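Local coordinates for diaminopimelate decarboxylase (Phaeodactylum tricornutum, PDB 7JPJ), which probably decarboxylates diaminopimelate to lysine as a dimer, with pyridoxal 5'-phosphate as cofactor, at residues 37-42 with 70-76; 147-152 with 166-170; 294-298 with 380-384. One frame throughout, in Å; residues are numbered along the deposited sequence.

Overall arrangement
Pyridoxal-dependent decarboxylases join a parallel-stranded TIM barrel to a beta-rich domain, and the three contacts sample both. Interactions 1 and 2 lie in the barrel, their centres about 30 Å apart: one pairs two outer helices, the other closes a loop, where the Val167 side chain stands about 7 Å from bound D-lysine and about 8 Å from that of Lys60, the predicted cofactor lysine. Interaction 3 belongs to the beta domain, its centre about 45 Å from that of interaction 2, across the chain's centre. Its Gln296 side chain is about 10 Å from that of Cys357, the predicted proton donor. Interactions 2 and 3 touch the second subunit; interaction 1 touches no other chain of the dimer.

Interaction 1 (37-42 with 70-76); sequences LEEAAD and YFHSKNI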
ATOM      1  N   LEU A  37       2.383  23.259 -10.145  1.00 21.74           N
ATOM      2  CA  LEU A  37       3.471  22.585 -10.846  1.00 21.41           C
ATOM      3  C   LEU A  37       4.485  23.582 -11.392  1.00 22.01           C
ATOM      4  O   LEU A  37       5.684  23.283 -11.439  1.00 21.79           O
ATOM      5  CB  LEU A  37       2.919  21.724 -11.981  1.00 21.16           C
ATOM      6  CG  LEU A  37       2.185  20.435 -11.606  1.00 20.35           C
ATOM      7  CD1 LEU A  37       1.448  19.889 -12.813  1.00 20.27           C
ATOM      8  CD2 LEU A  37       3.152  19.398 -11.049  1.00 19.09           C
ATOM      9  N   GLU A  38       4.025  24.766 -11.803  1.00 23.99           N
ATOM     10  CA  GLU A  38       4.928  25.765 -12.364  1.00 24.08           C
ATOM     11  C   GLU A  38       5.841  26.355 -11.297  1.00 24.25           C
ATOM     12  O   GLU A  38       7.021  26.616 -11.558  1.00 24.33           O
ATOM     13  CB  GLU A  38       4.123  26.867 -13.050  1.00 23.97           C
ATOM     14  CG  GLU A  38       4.886  27.598 -14.134  1.00 23.69           C
ATOM     15  CD  GLU A  38       4.175  28.850 -14.606  1.00 23.39           C
ATOM     16  OE1 GLU A  38       3.993  29.776 -13.788  1.00 23.65           O
ATOM     17  OE2 GLU A  38       3.802  28.911 -15.796  1.00 23.17           O
ATOM     18  N   GLU A  39       5.309  26.582 -10.092  1.00 23.01           N
ATOM     19  CA  GLU A  39       6.129  27.103  -9.002  1.00 23.40           C
ATOM     20  C   GLU A  39       7.261  26.148  -8.652  1.00 23.38           C
ATOM     21  O   GLU A  39       8.401  26.577  -8.446  1.00 23.83           O
ATOM     22  CB  GLU A  39       5.259  27.368  -7.773  1.00 23.50           C
ATOM     23  CG  GLU A  39       4.024  28.209  -8.046  1.00 23.51           C
ATOM     24  CD  GLU A  39       3.170  28.408  -6.803  1.00 23.80           C
ATOM     25  OE1 GLU A  39       3.481  27.783  -5.762  1.00 23.91           O
ATOM     26  OE2 GLU A  39       2.201  29.197  -6.865  1.00 23.45           O
ATOM     27  N   ALA A  40       6.965  24.849  -8.575  1.00 21.20           N
ATOM     28  CA  ALA A  40       7.995  23.880  -8.219  1.00 20.75           C
ATOM     29  C   ALA A  40       9.007  23.715  -9.344  1.00 20.77           C
ATOM     30  O   ALA A  40      10.216  23.626  -9.092  1.00 20.91           O
ATOM     31  CB  ALA A  40       7.358  22.538  -7.867  1.00 19.58           C
ATOM     32  N   ALA A  41       8.534  23.677 -10.591  1.00 19.61           N
ATOM     33  CA  ALA A  41       9.438  23.542 -11.728  1.00 19.53           C
ATOM     34  C   ALA A  41      10.409  24.714 -11.796  1.00 20.40           C
ATOM     35  O   ALA A  41      11.619  24.525 -11.961  1.00 20.35           O
ATOM     36  CB  ALA A  41       8.637  23.429 -13.025  1.00 19.35           C
ATOM     37  N   ASP A  42       9.890  25.937 -11.660  1.00 20.96           N
ATOM     38  CA  ASP A  42      10.749  27.116 -11.696  1.00 21.23           C
ATOM     39  C   ASP A  42      11.706  27.144 -10.510  1.00 21.80           C
ATOM     40  O   ASP A  42      12.876  27.510 -10.659  1.00 22.00           O
ATOM     41  CB  ASP A  42       9.891  28.382 -11.730  1.00 21.21           C
ATOM     42  CG  ASP A  42       9.508  28.792 -13.141  1.00 20.71           C
ATOM     43  OD1 ASP A  42      10.053  28.207 -14.104  1.00 20.42           O
ATOM     44  OD2 ASP A  42       8.653  29.693 -13.286  1.00 20.49           O
ATOM     45  N   TYR A  70       4.146  17.813 -19.117  1.00 18.47           N
ATOM     46  CA  TYR A  70       4.318  19.183 -18.646  1.00 19.08           C
ATOM     47  C   TYR A  70       5.765  19.453 -18.247  1.00 18.46           C
ATOM     48  O   TYR A  70       6.344  20.476 -18.633  1.00 19.00           O
ATOM     49  CB  TYR A  70       3.386  19.475 -17.472  1.00 19.50           C
ATOM     50  CG  TYR A  70       3.668  20.829 -16.875  1.00 20.35           C
ATOM     51  CD1 TYR A  70       3.199  21.983 -17.485  1.00 21.78           C
ATOM     52  CD2 TYR A  70       4.443  20.962 -15.727  1.00 19.76           C
ATOM     53  CE1 TYR A  70       3.471  23.229 -16.962  1.00 22.46           C
ATOM     54  CE2 TYR A  70       4.723  22.207 -15.196  1.00 20.49           C
ATOM     55  CZ  TYR A  70       4.233  23.335 -15.817  1.00 21.77           C
ATOM     56  OH  TYR A  70       4.502  24.578 -15.299  1.00 22.56           O
ATOM     57  N   PHE A  71       6.359  18.557 -17.455  1.00 19.25           N
ATOM     58  CA  PHE A  71       7.747  18.743 -17.048  1.00 18.52           C
ATOM     59  C   PHE A  71       8.698  18.641 -18.232  1.00 18.59           C
ATOM     60  O   PHE A  71       9.785  19.227 -18.204  1.00 18.57           O
ATOM     61  CB  PHE A  71       8.131  17.723 -15.979  1.00 17.28           C
ATOM     62  CG  PHE A  71       7.554  18.015 -14.620  1.00 17.30           C
ATOM     63  CD1 PHE A  71       7.304  19.316 -14.221  1.00 18.23           C
ATOM     64  CD2 PHE A  71       7.270  16.981 -13.741  1.00 16.59           C
ATOM     65  CE1 PHE A  71       6.776  19.582 -12.967  1.00 18.48           C
ATOM     66  CE2 PHE A  71       6.743  17.241 -12.490  1.00 16.80           C
ATOM     67  CZ  PHE A  71       6.494  18.542 -12.103  1.00 17.76           C
ATOM     68  N   HIS A  72       8.314  17.910 -19.280  1.00 18.33           N
ATOM     69  CA  HIS A  72       9.146  17.873 -20.477  1.00 18.58           C
ATOM     70  C   HIS A  72       9.141  19.221 -21.188  1.00 19.15           C
ATOM     71  O   HIS A  72      10.186  19.681 -21.665  1.00 19.43           O
ATOM     72  CB  HIS A  72       8.677  16.760 -21.418  1.00 18.90           C
ATOM     73  CG  HIS A  72       9.524  16.612 -22.642  1.00 19.38           C
ATOM     74  ND1 HIS A  72       8.997  16.578 -23.916  1.00 19.98           N
ATOM     75  CD2 HIS A  72      10.866  16.504 -22.788  1.00 19.45           C
ATOM     76  CE1 HIS A  72       9.977  16.452 -24.793  1.00 20.30           C
ATOM     77  NE2 HIS A  72      11.121  16.406 -24.134  1.00 20.00           N
ATOM     78  N   SER A  73       7.977  19.871 -21.263  1.00 18.87           N
ATOM     79  CA  SER A  73       7.895  21.192 -21.876  1.00 19.34           C
ATOM     80  C   SER A  73       8.694  22.236 -21.108  1.00 20.51           C
ATOM     81  O   SER A  73       9.038  23.280 -21.675  1.00 21.29           O
ATOM     82  CB  SER A  73       6.433  21.628 -21.979  1.00 18.96           C
ATOM     83  OG  SER A  73       5.854  21.752 -20.692  1.00 18.44           O
ATOM     84  N   LYS A  74       8.991  21.984 -19.834  1.00 20.76           N
ATOM     85  CA  LYS A  74       9.807  22.878 -19.025  1.00 21.68           C
ATOM     86  C   LYS A  74      11.283  22.496 -19.033  1.00 23.30           C
ATOM     87  O   LYS A  74      12.048  23.027 -18.222  1.00 24.50           O
ATOM     88  CB  LYS A  74       9.289  22.908 -17.586  1.00 20.52           C
ATOM     89  CG  LYS A  74       7.925  23.556 -17.439  1.00 19.18           C
ATOM     90  CD  LYS A  74       8.001  25.050 -17.685  1.00 19.52           C
ATOM     91  CE  LYS A  74       7.906  25.826 -16.385  1.00 18.54           C
ATOM     92  NZ  LYS A  74       7.836  27.300 -16.624  1.00 19.02           N
ATOM     93  N   ASN A  75      11.689  21.590 -19.926  1.00 20.74           N
ATOM     94  CA  ASN A  75      13.075  21.127 -20.045  1.00 21.86           C
ATOM     95  C   ASN A  75      13.561  20.431 -18.777  1.00 22.04           C
ATOM     96  O   ASN A  75      14.743  20.506 -18.428  1.00 22.90           O
ATOM     97  CB  ASN A  75      14.019  22.272 -20.425  1.00 23.24           C
ATOM     98  CG  ASN A  75      13.690  22.863 -21.776  1.00 23.23           C
ATOM     99  OD1 ASN A  75      13.123  22.190 -22.636  1.00 22.20           O
ATOM    100  ND2 ASN A  75      14.035  24.132 -21.970  1.00 24.26           N
ATOM    101  N   ILE A  76      12.656  19.743 -18.085  1.00 18.93           N
ATOM    102  CA  ILE A  76      12.998  18.904 -16.942  1.00 18.52           C
ATOM    103  C   ILE A  76      13.053  17.460 -17.416  1.00 18.55           C
ATOM    104  O   ILE A  76      12.137  16.987 -18.099  1.00 18.52           O
ATOM    105  CB  ILE A  76      11.983  19.076 -15.800  1.00 17.94           C
ATOM    106  CG1 ILE A  76      12.144  20.448 -15.147  1.00 17.98           C
ATOM    107  CG2 ILE A  76      12.145  17.971 -14.770  1.00 17.55           C
ATOM    108  CD1 ILE A  76      11.246  20.657 -13.953  1.00 17.54           C
TER
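On the outside of the TIM barrel, helix 34-45 leads into strand 53-58 and helix 65-73 follows it, and Leu37 of the first helix packs against Tyr70 and Phe71 of the second. The two aromatic rings share the one leucine. Leu37 CB lies 3.7 Å from Tyr70 CE2, while its CD2 branch reaches Phe71 CZ at 3.6 Å, the two side chains crossing at about a right angle. Tyr70 leaves its helix toward the first one, and with CG anti to the backbone N (chi1 173°) the ring lies with OH beside CA and CB of Glu38. One turn on, Ala41 CB meets Ile76 CD1 at 3.9 Å and the Phe71 ring more loosely. Ile76 belongs to the Schellman motif that ends helix 65-73: its N bonds Phe71 O at 2.9 Å, with Asn75, at positive phi, the C-prime residue. On the inner side, Leu37 and Phe71 both touch Val285 of helix 282-285, and Phe71 meets Tyr57 edge-to-face. Polar contact gathers at the partly exposed flank: Lys74, its chain bent at chi2 and chi3, brings its ammonium to a weak salt bridge, NZ to Asp42 OD1 at 3.5 Å.

Interaction 2 (147-152 with 166-170); sequences NPGVGS and NVGGP
Asn147 OD1 receives two backbone N-H groups, one from Gly169 across the contact at 2.9 Å and one from Gly149 in its own segment at 3.2 Å. The second bond makes an Asx turn where barrel strand 141-147 passes into a long loop, and the first ties that turn to the returning part of the same loop. The donors approach differently: Gly169 N lies 16° from the carbonyl plane, whereas Gly149 N sits well above it. The same amide also donates a hydrogen bond, ND2 to Gly169 O at 2.9 Å, and so clasps both polar backbone atoms of one glycine. CG anti to the backbone N (chi1 -175°) carries the amide across to Gly169, with Gly169 O close to the amide plane. A leucine in place of Asn147 would probably leave the N-H groups of Gly149 and Gly169 without their acceptor and Gly169 O without its donor, loosening this end of the loop. Asn166 builds a second Asx turn at the other end, its OD1 accepting from Gly168 N at 3.2 Å. Between the asparagines the two segments pass closely, and a beta carbon on Gly151 would run into Asn166 OD1 and Gly168 O. Pro170 O carries the contact on to Thr301 OG1 of the second subunit. Ser152 N completes the Asn166 grip, meeting OD1 in the carbonyl plane, on a lone pair, at 2.8 Å.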
ATOM      1  N   ASN A 147      27.218   4.080  -2.740  1.00 27.71           N
ATOM      2  CA  ASN A 147      26.847   4.203  -1.336  1.00 29.56           C
ATOM      3  C   ASN A 147      28.042   4.801  -0.608  1.00 32.12           C
ATOM      4  O   ASN A 147      29.025   4.094  -0.349  1.00 33.29           O
ATOM      5  CB  ASN A 147      26.459   2.848  -0.738  1.00 29.78           C
ATOM      6  CG  ASN A 147      25.947   2.957   0.696  1.00 31.87           C
ATOM      7  OD1 ASN A 147      26.143   3.967   1.369  1.00 33.63           O
ATOM      8  ND2 ASN A 147      25.290   1.904   1.165  1.00 31.95           N
ATOM      9  N   PRO A 148      27.997   6.090  -0.255  1.00 33.31           N
ATOM     10  CA  PRO A 148      29.191   6.760   0.288  1.00 35.90           C
ATOM     11  C   PRO A 148      29.644   6.241   1.641  1.00 38.71           C
ATOM     12  O   PRO A 148      30.665   6.719   2.150  1.00 41.25           O
ATOM     13  CB  PRO A 148      28.750   8.230   0.396  1.00 36.60           C
ATOM     14  CG  PRO A 148      27.511   8.339  -0.441  1.00 33.91           C
ATOM     15  CD  PRO A 148      26.850   7.004  -0.352  1.00 32.58           C
ATOM     16  N   GLY A 149      28.937   5.285   2.236  1.00 38.62           N
ATOM     17  CA  GLY A 149      29.252   4.817   3.566  1.00 41.57           C
ATOM     18  C   GLY A 149      28.503   5.522   4.671  1.00 43.64           C
ATOM     19  O   GLY A 149      28.703   5.191   5.846  1.00 46.50           O
ATOM     20  N   VAL A 150      27.645   6.483   4.335  1.00 42.55           N
ATOM     21  CA  VAL A 150      26.874   7.223   5.322  1.00 44.65           C
ATOM     22  C   VAL A 150      25.515   7.529   4.710  1.00 42.22           C
ATOM     23  O   VAL A 150      25.363   7.571   3.486  1.00 39.34           O
ATOM     24  CB  VAL A 150      27.616   8.507   5.766  1.00 47.45           C
ATOM     25  CG1 VAL A 150      27.620   9.543   4.649  1.00 45.60           C
ATOM     26  CG2 VAL A 150      27.017   9.069   7.044  1.00 50.65           C
ATOM     27  N   GLY A 151      24.518   7.719   5.569  1.00 43.65           N
ATOM     28  CA  GLY A 151      23.175   7.977   5.093  1.00 41.78           C
ATOM     29  C   GLY A 151      22.592   9.269   5.623  1.00 43.78           C
ATOM     30  O   GLY A 151      23.313  10.249   5.824  1.00 45.63           O
ATOM     31  N   SER A 152      21.279   9.299   5.778  1.00 43.68           N
ATOM     32  CA  SER A 152      20.579  10.497   6.290  1.00 45.77           C
ATOM     33  C   SER A 152      20.681  10.543   7.816  1.00 49.98           C
ATOM     34  O   SER A 152      20.082   9.686   8.468  1.00 51.10           O
ATOM     35  CB  SER A 152      19.165  10.445   5.817  1.00 44.45           C
ATOM     36  OG  SER A 152      19.109  10.509   4.405  1.00 40.81           O
ATOM     37  N   ASN A 166      17.480   3.204   5.479  1.00 27.87           N
ATOM     38  CA  ASN A 166      18.172   4.422   5.086  1.00 28.86           C
ATOM     39  C   ASN A 166      18.452   4.388   3.592  1.00 28.61           C
ATOM     40  O   ASN A 166      18.528   3.321   2.977  1.00 28.04           O
ATOM     41  CB  ASN A 166      19.477   4.595   5.871  1.00 30.35           C
ATOM     42  CG  ASN A 166      19.811   6.047   6.131  1.00 31.08           C
ATOM     43  OD1 ASN A 166      20.278   6.757   5.240  1.00 31.31           O
ATOM     44  ND2 ASN A 166      19.573   6.499   7.358  1.00 31.40           N
ATOM     45  N   VAL A 167      18.604   5.586   3.016  1.00 27.44           N
ATOM     46  CA  VAL A 167      18.995   5.720   1.614  1.00 27.27           C
ATOM     47  C   VAL A 167      20.479   5.486   1.399  1.00 28.60           C
ATOM     48  O   VAL A 167      20.915   5.344   0.249  1.00 28.59           O
ATOM     49  CB  VAL A 167      18.628   7.112   1.065  1.00 27.12           C
ATOM     50  CG1 VAL A 167      17.121   7.247   0.903  1.00 25.30           C
ATOM     51  CG2 VAL A 167      19.170   8.205   1.979  1.00 28.06           C
ATOM     52  N   GLY A 168      21.267   5.447   2.471  1.00 26.34           N
ATOM     53  CA  GLY A 168      22.690   5.186   2.371  1.00 26.82           C
ATOM     54  C   GLY A 168      23.218   4.679   3.693  1.00 28.43           C
ATOM     55  O   GLY A 168      22.513   4.661   4.705  1.00 29.23           O
ATOM     56  N   GLY A 169      24.479   4.264   3.672  1.00 29.22           N
ATOM     57  CA  GLY A 169      25.132   3.774   4.861  1.00 29.71           C
ATOM     58  C   GLY A 169      25.185   2.261   4.905  1.00 29.39           C
ATOM     59  O   GLY A 169      24.792   1.575   3.954  1.00 28.60           O
ATOM     60  N   PRO A 170      25.676   1.707   6.019  1.00 28.33           N
ATOM     61  CA  PRO A 170      25.797   0.242   6.116  1.00 29.02           C
ATOM     62  C   PRO A 170      24.461  -0.482   6.171  1.00 28.71           C
ATOM     63  O   PRO A 170      24.425  -1.691   5.918  1.00 28.98           O
ATOM     64  CB  PRO A 170      26.595   0.040   7.411  1.00 31.20           C
ATOM     65  CG  PRO A 170      26.331   1.274   8.213  1.00 31.72           C
ATOM     66  CD  PRO A 170      26.180   2.392   7.222  1.00 29.97           C
TER

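Interaction 3 (294-298 with 380-384); sequences KVQDK and AAAVG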
ATOM      1  N   LYS A 294     -15.789  13.119  -0.504  1.00 18.07           N
ATOM      2  CA  LYS A 294     -17.002  13.583   0.149  1.00 18.24           C
ATOM      3  C   LYS A 294     -17.184  12.869   1.480  1.00 18.53           C
ATOM      4  O   LYS A 294     -16.776  11.716   1.650  1.00 18.75           O
ATOM      5  CB  LYS A 294     -18.237  13.364  -0.738  1.00 19.07           C
ATOM      6  CG  LYS A 294     -18.689  14.626  -1.469  1.00 20.34           C
ATOM      7  CD  LYS A 294     -19.824  14.356  -2.455  1.00 21.80           C
ATOM      8  CE  LYS A 294     -19.569  15.035  -3.800  1.00 22.98           C
ATOM      9  NZ  LYS A 294     -20.269  16.350  -3.918  1.00 24.34           N
ATOM     10  N   VAL A 295     -17.791  13.577   2.431  1.00 17.34           N
ATOM     11  CA  VAL A 295     -18.152  13.007   3.726  1.00 16.93           C
ATOM     12  C   VAL A 295     -19.453  12.233   3.525  1.00 17.50           C
ATOM     13  O   VAL A 295     -20.531  12.822   3.433  1.00 18.40           O
ATOM     14  CB  VAL A 295     -18.291  14.083   4.805  1.00 17.19           C
ATOM     15  CG1 VAL A 295     -18.491  13.440   6.169  1.00 16.84           C
ATOM     16  CG2 VAL A 295     -17.068  14.988   4.809  1.00 16.95           C
ATOM     17  N   GLN A 296     -19.355  10.908   3.443  1.00 17.55           N
ATOM     18  CA  GLN A 296     -20.520  10.070   3.196  1.00 18.19           C
ATOM     19  C   GLN A 296     -21.208   9.602   4.471  1.00 18.08           C
ATOM     20  O   GLN A 296     -22.321   9.070   4.390  1.00 18.73           O
ATOM     21  CB  GLN A 296     -20.125   8.852   2.352  1.00 18.20           C
ATOM     22  CG  GLN A 296     -18.939   8.074   2.892  1.00 17.28           C
ATOM     23  CD  GLN A 296     -19.336   6.740   3.498  1.00 17.37           C
ATOM     24  OE1 GLN A 296     -20.516   6.395   3.555  1.00 18.03           O
ATOM     25  NE2 GLN A 296     -18.346   5.985   3.960  1.00 16.88           N
ATOM     26  N   ASP A 297     -20.591   9.789   5.636  1.00 18.54           N
ATOM     27  CA  ASP A 297     -21.205   9.388   6.894  1.00 18.53           C
ATOM     28  C   ASP A 297     -20.499  10.089   8.047  1.00 18.38           C
ATOM     29  O   ASP A 297     -19.331  10.467   7.940  1.00 18.33           O
ATOM     30  CB  ASP A 297     -21.156   7.869   7.088  1.00 18.90           C
ATOM     31  CG  ASP A 297     -22.230   7.365   8.034  1.00 19.00           C
ATOM     32  OD1 ASP A 297     -22.936   8.193   8.648  1.00 18.81           O
ATOM     33  OD2 ASP A 297     -22.370   6.134   8.163  1.00 19.39           O
ATOM     34  N   LYS A 298     -21.227  10.250   9.151  1.00 18.21           N
ATOM     35  CA  LYS A 298     -20.717  10.908  10.350  1.00 18.24           C
ATOM     36  C   LYS A 298     -21.297  10.206  11.570  1.00 18.54           C
ATOM     37  O   LYS A 298     -22.516  10.204  11.761  1.00 19.12           O
ATOM     38  CB  LYS A 298     -21.081  12.396  10.351  1.00 18.91           C
ATOM     39  CG  LYS A 298     -20.488  13.198  11.495  1.00 19.22           C
ATOM     40  CD  LYS A 298     -20.939  14.650  11.432  1.00 20.16           C
ATOM     41  CE  LYS A 298     -20.381  15.456  12.595  1.00 20.76           C
ATOM     42  NZ  LYS A 298     -20.783  16.891  12.534  1.00 21.93           N
ATOM     43  N   ALA A 380     -17.142  22.567  10.591  1.00 21.18           N
ATOM     44  CA  ALA A 380     -18.238  21.647  10.856  1.00 21.10           C
ATOM     45  C   ALA A 380     -18.774  21.093   9.547  1.00 20.33           C
ATOM     46  O   ALA A 380     -19.145  21.849   8.645  1.00 20.61           O
ATOM     47  CB  ALA A 380     -19.346  22.355  11.632  1.00 22.53           C
ATOM     48  N   ALA A 381     -18.792  19.770   9.436  1.00 20.30           N
ATOM     49  CA  ALA A 381     -19.118  19.098   8.188  1.00 19.59           C
ATOM     50  C   ALA A 381     -20.453  18.383   8.313  1.00 19.99           C
ATOM     51  O   ALA A 381     -20.666  17.613   9.255  1.00 20.10           O
ATOM     52  CB  ALA A 381     -18.022  18.104   7.799  1.00 18.92           C
ATOM     53  N   ALA A 382     -21.349  18.655   7.373  1.00 20.49           N
ATOM     54  CA  ALA A 382     -22.535  17.843   7.180  1.00 20.04           C
ATOM     55  C   ALA A 382     -22.248  16.764   6.143  1.00 19.08           C
ATOM     56  O   ALA A 382     -21.274  16.837   5.388  1.00 18.64           O
ATOM     57  CB  ALA A 382     -23.719  18.701   6.737  1.00 19.98           C
ATOM     58  N   VAL A 383     -23.106  15.745   6.120  1.00 19.98           N
ATOM     59  CA  VAL A 383     -22.968  14.690   5.125  1.00 19.07           C
ATOM     60  C   VAL A 383     -23.207  15.281   3.744  1.00 18.41           C
ATOM     61  O   VAL A 383     -24.233  15.929   3.495  1.00 18.65           O
ATOM     62  CB  VAL A 383     -23.935  13.536   5.424  1.00 19.23           C
ATOM     63  CG1 VAL A 383     -23.933  12.534   4.281  1.00 18.38           C
ATOM     64  CG2 VAL A 383     -23.555  12.861   6.734  1.00 20.01           C
ATOM     65  N   GLY A 384     -22.252  15.073   2.842  1.00 20.59           N
ATOM     66  CA  GLY A 384     -22.263  15.681   1.527  1.00 19.99           C
ATOM     67  C   GLY A 384     -21.213  16.752   1.334  1.00 20.30           C
ATOM     68  O   GLY A 384     -20.996  17.185   0.194  1.00 20.01           O
TER
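Val295 of strand 289-300 is met by Val383 and Gly384 of a loop whose end-to-end direction lies 121° from that of the strand segment, and one backbone bond, Gly384 N to Val295 O at 2.9 Å, pins the two together. The donor lies in the carbonyl plane, with an angle of 155° at the oxygen. The same carbonyl oxygen also takes a CA-H...O contact from Val383 CA at 3.5 Å. Gly384 has backbone angles that would jam a beta carbon against the preceding carbonyl oxygen, reason enough for a glycine here.

Val383 lies alongside the strand backbone. Its CG1, anti to the backbone N (chi1 172°), lies against the carbonyl oxygens of Val295 and Gln296, while CG2 is 4.2 Å from Asp297 CA. Val295 faces the loop: its CG2 comes loosely to Ala381 CB, at 4.4 Å, and its CB is near Ala382 O.

The loop joins strand 373-379 to strand 386-390, which pairs antiparallel with strand 289-300 in the mixed sheet of the beta-rich domain. The backbones of Val295 and Asp385 are hydrogen-bonded just beyond the loop. On the other edge of strand 289-300, Gln296 and Asp297 together face Lys311 of strand 308-312, a classic beta bulge. Both side chains leave the backbone on the side away from the loop; Asp297 OD2 bonds Ser124 OG of the second subunit, and Gln296 NE2 bonds Leu312 O as well as Gln104 O of the second subunit.

Past the bulge, Lys298 runs its extended chain alongside Ala381, with CD 3.7 Å from Ala381 O. Its ammonium is held chiefly by a salt bridge to Glu348 OE1, and NZ adds only a weak bond to Ala381 O at 3.4 Å. At the far end, Lys294 lays CG 3.8 Å from Gly384 O.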